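Local coordinates for methyl-accepting chemotaxis protein (Vibrio cholerae, PDB 6CEQ) that senses oxygen through heme bound in its PAS domains and probably passes the signal on to the chemotaxis machinery of the cell, at residues L28-H31 with R32-E35; P41-A45 with A46-G50. All blocks are in the same frame, centred on the assembly; numbering follows the deposited sequence.

Interaction 1: residues L28-H31 with R32-E35; sequences LLTH and REPE
Arg32 lays its guanidinium flat on the imidazole of His31, the residue before it, in an offset stack whose centres lie 4.2 Å apart. The planes are tilted by 29°, and one corner of the guanidinium makes the closest approach: NH1 of Arg32 sits over a face of the ring near its rim, 3.4 Å from CE1 of His31. The two side chains run alongside each other in the same direction. His31 reaches this position with CG anti to the backbone N (chi1 -177°), while the arginine chain folds at chi2 (-52°) and then runs on beside the ring. A single water holds the guanidinium from its edge, in its plane: it accepts from NH1 of Arg32 at 2.9 Å and donates to both O of His31 and OE1 of Glu35. Three groups across the break between helices are thereby joined at one point, which, with the stack, probably limits rotation of the guanidinium. On the hydrocarbon part of the arginine, CG meets CD1 of Leu28 at 3.8 Å.

Arg32 leaves helical geometry after helix 23-31 and is also the N-cap residue of helix 33-39, so a single residue joins the two helices. Its N still donates to O of Leu28 at 2.8 Å, an i to i+4 bond of the first helix, whereas N of Glu33 reaches O of Thr30 at 3.3 Å from above the carbonyl plane. CD of Pro34, which has no N-H to offer, packs 3.5 Å from O of His31. The junction lies at the surface of the PAS domain, with Leu28 resting on Phe86, and Arg32 and Glu35 on Leu84, both in strand 84-94, while Leu29 turns to the loop that carries Phe43 and Leu48.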
loop_
_atom_site.group_PDB
_atom_site.type_symbol
_atom_site.label_atom_id
_atom_site.label_comp_id
_atom_site.label_asym_id
_atom_site.label_seq_id
_atom_site.Cartn_x
_atom_site.Cartn_y
_atom_site.Cartn_z
ATOM N N LEU A 28 3.356 -10.126 -6.798
ATOM C CA LEU A 28 3.792 -9.041 -7.667
ATOM C C LEU A 28 5.063 -8.391 -7.138
ATOM O O LEU A 28 6.011 -8.139 -7.896
ATOM C CB LEU A 28 2.674 -8.004 -7.788
ATOM C CG LEU A 28 3.070 -6.745 -8.560
ATOM C CD1 LEU A 28 3.453 -7.085 -9.987
ATOM C CD2 LEU A 28 1.935 -5.732 -8.534
ATOM N N LEU A 29 5.103 -8.101 -5.840
ATOM C CA LEU A 29 6.273 -7.416 -5.299
ATOM C C LEU A 29 7.496 -8.315 -5.323
ATOM O O LEU A 29 8.626 -7.824 -5.431
ATOM C CB LEU A 29 6.001 -6.934 -3.873
ATOM C CG LEU A 29 4.869 -5.920 -3.691
ATOM C CD1 LEU A 29 4.750 -5.498 -2.230
ATOM C CD2 LEU A 29 5.027 -4.722 -4.611
ATOM N N THR A 30 7.294 -9.626 -5.217
ATOM C CA THR A 30 8.410 -10.553 -5.360
ATOM C C THR A 30 8.911 -10.564 -6.797
ATOM O O THR A 30 10.121 -10.496 -7.042
ATOM C CB THR A 30 7.983 -11.947 -4.902
ATOM O OG1 THR A 30 7.508 -11.858 -3.555
ATOM C CG2 THR A 30 9.165 -12.904 -4.942
ATOM N N HIS A 31 7.987 -10.627 -7.761
ATOM C CA HIS A 31 8.358 -10.530 -9.169
ATOM C C HIS A 31 9.114 -9.236 -9.458
ATOM O O HIS A 31 10.123 -9.241 -10.180
ATOM C CB HIS A 31 7.099 -10.606 -10.027
ATOM C CG HIS A 31 7.362 -10.589 -11.498
ATOM N ND1 HIS A 31 6.363 -10.371 -12.425
ATOM C CD2 HIS A 31 8.492 -10.795 -12.212
ATOM C CE1 HIS A 31 6.874 -10.416 -13.639
ATOM N NE2 HIS A 31 8.166 -10.674 -13.540
ATOM N N ARG A 32 8.659 -8.125 -8.885
ATOM C CA ARG A 32 9.211 -6.805 -9.163
ATOM C C ARG A 32 10.325 -6.407 -8.210
ATOM O O ARG A 32 10.678 -5.227 -8.163
ATOM C CB ARG A 32 8.109 -5.743 -9.103
ATOM C CG ARG A 32 7.061 -5.870 -10.165
ATOM C CD ARG A 32 7.691 -5.955 -11.537
ATOM N NE ARG A 32 6.685 -5.925 -12.584
ATOM C CZ ARG A 32 6.820 -6.535 -13.753
ATOM N NH1 ARG A 32 7.927 -7.223 -14.017
ATOM N NH2 ARG A 32 5.850 -6.463 -14.652
ATOM N N GLU A 33 10.883 -7.346 -7.448
ATOM C CA GLU A 33 11.963 -6.977 -6.538
ATOM C C GLU A 33 13.168 -6.349 -7.242
ATOM O O GLU A 33 13.817 -5.489 -6.611
ATOM C CB GLU A 33 12.361 -8.196 -5.682
ATOM C CG GLU A 33 11.749 -8.151 -4.261
ATOM C CD GLU A 33 11.797 -9.485 -3.514
ATOM O OE1 GLU A 33 12.445 -10.429 -4.014
ATOM O OE2 GLU A 33 11.184 -9.588 -2.423
ATOM N N PRO A 34 13.532 -6.691 -8.490
ATOM C CA PRO A 34 14.565 -5.895 -9.189
ATOM C C PRO A 34 14.270 -4.402 -9.218
ATOM O O PRO A 34 15.130 -3.586 -8.856
ATOM C CB PRO A 34 14.573 -6.497 -10.600
ATOM C CG PRO A 34 14.128 -7.902 -10.411
ATOM C CD PRO A 34 13.192 -7.921 -9.239
ATOM N N GLU A 35 13.070 -4.023 -9.663
ATOM C CA GLU A 35 12.695 -2.612 -9.696
ATOM C C GLU A 35 12.544 -2.046 -8.285
ATOM O O GLU A 35 12.885 -0.883 -8.036
ATOM C CB GLU A 35 11.403 -2.440 -10.493
ATOM C CG GLU A 35 11.542 -2.681 -11.992
ATOM C CD GLU A 35 11.555 -4.152 -12.380
ATOM O OE1 GLU A 35 11.267 -5.013 -11.521
ATOM O OE2 GLU A 35 11.845 -4.448 -13.560
HETATM O O HOH W 1 10.400 -7.456 -12.557
#

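Interaction 2: residues P41-A45 with A46-G50; sequences PGFKA and AELVG
This is a local turn contact, a single 3-10 turn in the long loop between helices 33-39 and 60-68 of the PAS fold, and the chain leading into it supplies Phe43 to the heme pocket. The turn is closed by N of Glu47 donating to O of Lys44 at 3.0 Å, with the donor standing 53° out of the carbonyl plane. One residue further on, N of Leu48 makes a weak bond to O of Ala45 at 3.4 Å. That same carbonyl oxygen takes a hydrogen bond from a water at 2.6 Å, and the water in turn accepts from N of Val49, so the chain leaving the turn is tied back to it through solvent.

Two side-chain pairs flank the turn. On the inner side, Phe43 and Leu48 meet at a slant: the methyl CD2 of Leu48 lies 3.7 Å from CE1 of the ring, and CD1 is near CZ. A chi1 of -177°, which sets CG of Phe43 beside its carbonyl carbon, sends the ring forward along the chain to the leucine, and the heme touches this phenylalanine too. Both residues are buried, and both pack on Leu29 of helix 23-31; Leu48 also touches Leu21 of strand 18-21. Apolar contact here therefore joins the loop, a helix and an edge strand beside the cofactor.

On the exposed side, Lys44 and Glu47 run side by side in the same direction, touching through their aliphatic parts. The lysine bends at its end, and the opposite charges stay apart, NZ of Lys44 being 6.3 Å from OE2 of Glu47. The touching is between carbons, and tight: CB of Lys44 lies 3.3 Å from CG of Glu47.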
loop_
_atom_site.group_PDB
_atom_site.type_symbol
_atom_site.label_atom_id
_atom_site.label_comp_id
_atom_site.label_asym_id
_atom_site.label_seq_id
_atom_site.Cartn_x
_atom_site.Cartn_y
_atom_site.Cartn_z
ATOM N N PRO A 41 16.531 0.109 -1.596
ATOM C CA PRO A 41 17.622 -0.886 -1.506
ATOM C C PRO A 41 17.417 -2.161 -0.691
ATOM O O PRO A 41 17.714 -3.247 -1.197
ATOM C CB PRO A 41 18.762 -0.055 -0.904
ATOM C CG PRO A 41 18.509 1.348 -1.402
ATOM C CD PRO A 41 17.049 1.474 -1.771
ATOM N N GLY A 42 16.948 -2.083 0.546
ATOM C CA GLY A 42 16.843 -3.292 1.352
ATOM C C GLY A 42 15.515 -4.026 1.252
ATOM O O GLY A 42 15.187 -4.846 2.114
ATOM N N PHE A 43 14.744 -3.737 0.207
ATOM C CA PHE A 43 13.357 -4.183 0.136
ATOM C C PHE A 43 13.239 -5.705 0.089
ATOM O O PHE A 43 13.921 -6.371 -0.692
ATOM C CB PHE A 43 12.693 -3.569 -1.098
ATOM C CG PHE A 43 11.239 -3.894 -1.233
ATOM C CD1 PHE A 43 10.279 -3.114 -0.607
ATOM C CD2 PHE A 43 10.826 -4.971 -2.003
ATOM C CE1 PHE A 43 8.936 -3.408 -0.739
ATOM C CE2 PHE A 43 9.485 -5.271 -2.134
ATOM C CZ PHE A 43 8.539 -4.489 -1.503
ATOM N N LYS A 44 12.383 -6.244 0.959
ATOM C CA LYS A 44 11.959 -7.642 0.913
ATOM C C LYS A 44 10.456 -7.691 1.162
ATOM O O LYS A 44 9.992 -7.314 2.243
ATOM C CB LYS A 44 12.705 -8.500 1.937
ATOM C CG LYS A 44 14.219 -8.482 1.829
ATOM C CD LYS A 44 14.870 -9.319 2.926
ATOM C CE LYS A 44 16.225 -9.862 2.480
ATOM N NZ LYS A 44 16.574 -9.472 1.084
ATOM N N ALA A 45 9.703 -8.167 0.166
ATOM C CA ALA A 45 8.241 -8.127 0.234
ATOM C C ALA A 45 7.689 -8.918 1.419
ATOM O O ALA A 45 6.711 -8.500 2.050
ATOM C CB ALA A 45 7.647 -8.652 -1.075
ATOM N N ALA A 46 8.296 -10.067 1.739
ATOM C CA ALA A 46 7.807 -10.935 2.812
ATOM C C ALA A 46 8.084 -10.368 4.192
ATOM O O ALA A 46 7.620 -10.932 5.196
ATOM C CB ALA A 46 8.441 -12.326 2.685
ATOM N N GLU A 47 8.793 -9.238 4.227
ATOM C CA GLU A 47 9.308 -8.581 5.419
ATOM C C GLU A 47 8.588 -7.262 5.708
ATOM O O GLU A 47 8.983 -6.541 6.631
ATOM C CB GLU A 47 10.797 -8.286 5.162
ATOM C CG GLU A 47 11.742 -9.491 4.924
ATOM C CD GLU A 47 12.822 -9.628 6.004
ATOM O OE1 GLU A 47 13.257 -8.563 6.542
ATOM O OE2 GLU A 47 13.279 -10.763 6.306
ATOM N N LEU A 48 7.510 -6.955 4.973
ATOM C CA LEU A 48 6.842 -5.656 5.075
ATOM C C LEU A 48 5.906 -5.567 6.271
ATOM O O LEU A 48 5.753 -4.493 6.863
ATOM C CB LEU A 48 6.057 -5.385 3.793
ATOM C CG LEU A 48 6.855 -5.126 2.525
ATOM C CD1 LEU A 48 5.901 -4.954 1.350
ATOM C CD2 LEU A 48 7.726 -3.889 2.679
ATOM N N VAL A 49 5.279 -6.684 6.640
ATOM C CA VAL A 49 4.344 -6.679 7.754
ATOM C C VAL A 49 5.090 -6.294 9.023
ATOM O O VAL A 49 6.213 -6.750 9.269
ATOM C CB VAL A 49 3.656 -8.049 7.875
ATOM C CG1 VAL A 49 2.905 -8.160 9.195
ATOM C CG2 VAL A 49 2.699 -8.268 6.702
ATOM N N GLY A 50 4.500 -5.391 9.798
ATOM C CA GLY A 50 5.130 -4.891 10.998
ATOM C C GLY A 50 5.971 -3.655 10.793
ATOM O O GLY A 50 6.361 -3.019 11.779
HETATM O O HOH W 2 5.212 -8.712 4.188
#

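Overall arrangement
Interactions 1 and 2 follow one another along the chain and show how a PAS domain can set a local turn beside its cofactor, since Phe43 of interaction 2 is one of the 18 residues of the heme pocket. Residues 28-35 form the kink between helices 23-31 and 33-39; residues 41-50 belong to the loop that follows. Their centres are 11 Å apart, on the same side of the chain's centre, and they touch directly: Leu29 packs on Ala45, while OE2 of Glu33 makes a weak hydrogen bond to N of Ala45. The kink, backed by strand 84-94 of the antiparallel sheet, thus also borders the loop, so that Leu29 and Phe43 connect it with the cofactor by packing.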